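Long-range contact in prenyltransference for protein (Lavandula lanata, PDB 5HC6), which is a prenyltransferase of the undecaprenyl diphosphate synthase family and probably condenses prenyl diphosphate units into a larger prenyl diphosphate: residues R145-E150 and L205-F210. Residues are numbered along the deposited sequence; the frame is centred on the assembly and turned at random.
Sequences REDIVE and LWQLPF
D147 OD2 is held by two hydrogen bonds, to Q207 NE2 and to the Y142 hydroxyl. Q207 NE2 lies 3.1 Å from D147 OD2, with an N-H...O angle of 153°. NE2 meets D147 OD2 on the syn side, 31° out of the carboxylate plane, and also bonds T180 OG1. With CG anti to the backbone N (chi1 -164°), the D147 carboxylate faces the loop. Its other oxygen, OD1, takes the backbone N-H of M179. Without this carboxylate, as with an alanine here, the Y142 hydroxyl and M179 N-H would probably lose a partner, and Q207 NE2 would be left with T180. Beside this bond the packing is apolar. I148 CG1 sits 4.0 Å from W206 CB, and I148 CD1 is 4.1 Å from L205 CB. L205 CD2 rests 3.8 Å from R145 CG. The W206 indole turns to helix 171-176, where NE1 makes a hydrogen bond to E175. R145 forms a salt bridge with E171 of the second subunit and a hydrogen bond and cation-pi contact with W206 of that same subunit. The contact thus ties helix 144-160 to the loop between strands 190-193 and 212-215 at the dimer interface, and both oxygens of its buried carboxylate have partners.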
loop_
_atom_site.group_PDB
_atom_site.type_symbol
_atom_site.label_atom_id
_atom_site.label_comp_id
_atom_site.label_asym_id
_atom_site.label_seq_id
_atom_site.Cartn_x
_atom_site.Cartn_y
_atom_site.Cartn_z
ATOM N N ARG A 145 -3.700 8.244 -3.232
ATOM C CA ARG A 145 -5.034 8.160 -3.854
ATOM C C ARG A 145 -5.180 9.201 -4.919
ATOM O O ARG A 145 -5.689 8.924 -5.990
ATOM C CB ARG A 145 -6.140 8.403 -2.829
ATOM C CG ARG A 145 -6.376 7.282 -1.839
ATOM C CD ARG A 145 -7.275 6.283 -2.452
ATOM N NE ARG A 145 -7.634 5.128 -1.605
ATOM C CZ ARG A 145 -8.727 5.023 -0.853
ATOM N NH1 ARG A 145 -9.544 6.057 -0.739
ATOM N NH2 ARG A 145 -8.989 3.879 -0.214
ATOM N N GLU A 146 -4.808 10.434 -4.587
ATOM C CA GLU A 146 -4.874 11.566 -5.536
ATOM C C GLU A 146 -4.034 11.328 -6.796
ATOM O O GLU A 146 -4.456 11.653 -7.922
ATOM C CB GLU A 146 -4.328 12.829 -4.894
ATOM C CG GLU A 146 -5.251 13.437 -3.860
ATOM C CD GLU A 146 -5.259 12.763 -2.473
ATOM O OE1 GLU A 146 -4.508 11.796 -2.156
ATOM O OE2 GLU A 146 -6.040 13.235 -1.661
ATOM N N ASP A 147 -2.838 10.779 -6.621
ATOM C CA ASP A 147 -1.983 10.394 -7.772
ATOM C C ASP A 147 -2.712 9.417 -8.665
ATOM O O ASP A 147 -2.766 9.600 -9.854
ATOM C CB ASP A 147 -0.729 9.756 -7.243
ATOM C CG ASP A 147 0.379 9.670 -8.251
ATOM O OD1 ASP A 147 0.244 10.147 -9.420
ATOM O OD2 ASP A 147 1.403 9.065 -7.851
ATOM N N ILE A 148 -3.271 8.348 -8.112
ATOM C CA ILE A 148 -3.970 7.403 -8.922
ATOM C C ILE A 148 -5.186 8.073 -9.629
ATOM O O ILE A 148 -5.455 7.784 -10.801
ATOM C CB ILE A 148 -4.449 6.266 -8.086
ATOM C CG1 ILE A 148 -3.269 5.390 -7.639
ATOM C CG2 ILE A 148 -5.390 5.383 -8.854
ATOM C CD1 ILE A 148 -3.620 4.421 -6.554
ATOM N N VAL A 149 -5.937 8.932 -8.909
ATOM C CA VAL A 149 -7.113 9.557 -9.473
ATOM C C VAL A 149 -6.694 10.453 -10.642
ATOM O O VAL A 149 -7.283 10.422 -11.730
ATOM C CB VAL A 149 -7.945 10.354 -8.401
ATOM C CG1 VAL A 149 -9.041 11.207 -9.068
ATOM C CG2 VAL A 149 -8.603 9.387 -7.435
ATOM N N GLU A 150 -5.670 11.245 -10.412
ATOM C CA GLU A 150 -5.170 12.121 -11.479
ATOM C C GLU A 150 -4.642 11.301 -12.661
ATOM O O GLU A 150 -4.871 11.646 -13.803
ATOM C CB GLU A 150 -4.120 13.038 -10.922
ATOM C CG GLU A 150 -3.414 13.890 -11.962
ATOM C CD GLU A 150 -4.330 14.926 -12.614
ATOM O OE1 GLU A 150 -5.379 15.245 -12.037
ATOM O OE2 GLU A 150 -3.974 15.416 -13.703
ATOM N N LEU A 205 0.636 4.414 -3.110
ATOM C CA LEU A 205 -0.173 3.193 -3.068
ATOM C C LEU A 205 0.112 2.287 -4.253
ATOM O O LEU A 205 0.566 1.154 -4.111
ATOM C CB LEU A 205 -1.619 3.646 -3.066
ATOM C CG LEU A 205 -2.356 3.916 -1.739
ATOM C CD1 LEU A 205 -1.647 3.851 -0.400
ATOM C CD2 LEU A 205 -3.297 5.078 -1.877
ATOM N N TRP A 206 -0.138 2.791 -5.454
ATOM C CA TRP A 206 0.204 2.079 -6.677
ATOM C C TRP A 206 1.700 1.600 -6.668
ATOM O O TRP A 206 2.058 0.531 -7.122
ATOM C CB TRP A 206 -0.004 3.038 -7.867
ATOM C CG TRP A 206 0.592 2.452 -9.123
ATOM C CD1 TRP A 206 1.890 2.522 -9.518
ATOM C CD2 TRP A 206 -0.098 1.674 -10.112
ATOM N NE1 TRP A 206 2.056 1.820 -10.682
ATOM C CE2 TRP A 206 0.856 1.292 -11.074
ATOM C CE3 TRP A 206 -1.436 1.256 -10.275
ATOM C CZ2 TRP A 206 0.519 0.513 -12.186
ATOM C CZ3 TRP A 206 -1.772 0.490 -11.374
ATOM C CH2 TRP A 206 -0.791 0.118 -12.317
ATOM N N GLN A 207 2.557 2.451 -6.177
ATOM C CA GLN A 207 4.006 2.232 -6.204
ATOM C C GLN A 207 4.522 1.199 -5.234
ATOM O O GLN A 207 5.690 0.817 -5.337
ATOM C CB GLN A 207 4.711 3.568 -5.931
ATOM C CG GLN A 207 4.423 4.575 -7.029
ATOM C CD GLN A 207 3.221 5.472 -6.864
ATOM O OE1 GLN A 207 2.408 5.360 -5.922
ATOM N NE2 GLN A 207 3.085 6.402 -7.826
ATOM N N LEU A 208 3.652 0.615 -4.399
ATOM C CA LEU A 208 4.170 -0.223 -3.292
ATOM C C LEU A 208 3.935 -1.767 -3.260
ATOM O O LEU A 208 4.049 -2.390 -2.174
ATOM C CB LEU A 208 3.635 0.328 -1.970
ATOM C CG LEU A 208 3.963 1.774 -1.633
ATOM C CD1 LEU A 208 3.383 2.027 -0.239
ATOM C CD2 LEU A 208 5.455 2.070 -1.648
ATOM N N PRO A 209 3.602 -2.394 -4.395
ATOM C CA PRO A 209 3.183 -3.765 -4.317
ATOM C C PRO A 209 4.229 -4.727 -3.794
ATOM O O PRO A 209 3.849 -5.694 -3.173
ATOM C CB PRO A 209 2.850 -4.105 -5.765
ATOM C CG PRO A 209 3.720 -3.197 -6.562
ATOM C CD PRO A 209 3.637 -1.929 -5.793
ATOM N N PHE A 210 5.507 -4.453 -4.050
ATOM C CA PHE A 210 6.599 -5.299 -3.572
ATOM C C PHE A 210 7.611 -4.631 -2.723
ATOM O O PHE A 210 8.532 -5.271 -2.307
ATOM C CB PHE A 210 7.283 -6.054 -4.728
ATOM C CG PHE A 210 6.348 -6.980 -5.396
ATOM C CD1 PHE A 210 6.020 -8.187 -4.783
ATOM C CD2 PHE A 210 5.674 -6.587 -6.548
ATOM C CE1 PHE A 210 5.106 -9.057 -5.368
ATOM C CE2 PHE A 210 4.761 -7.442 -7.129
ATOM C CZ PHE A 210 4.476 -8.661 -6.541
#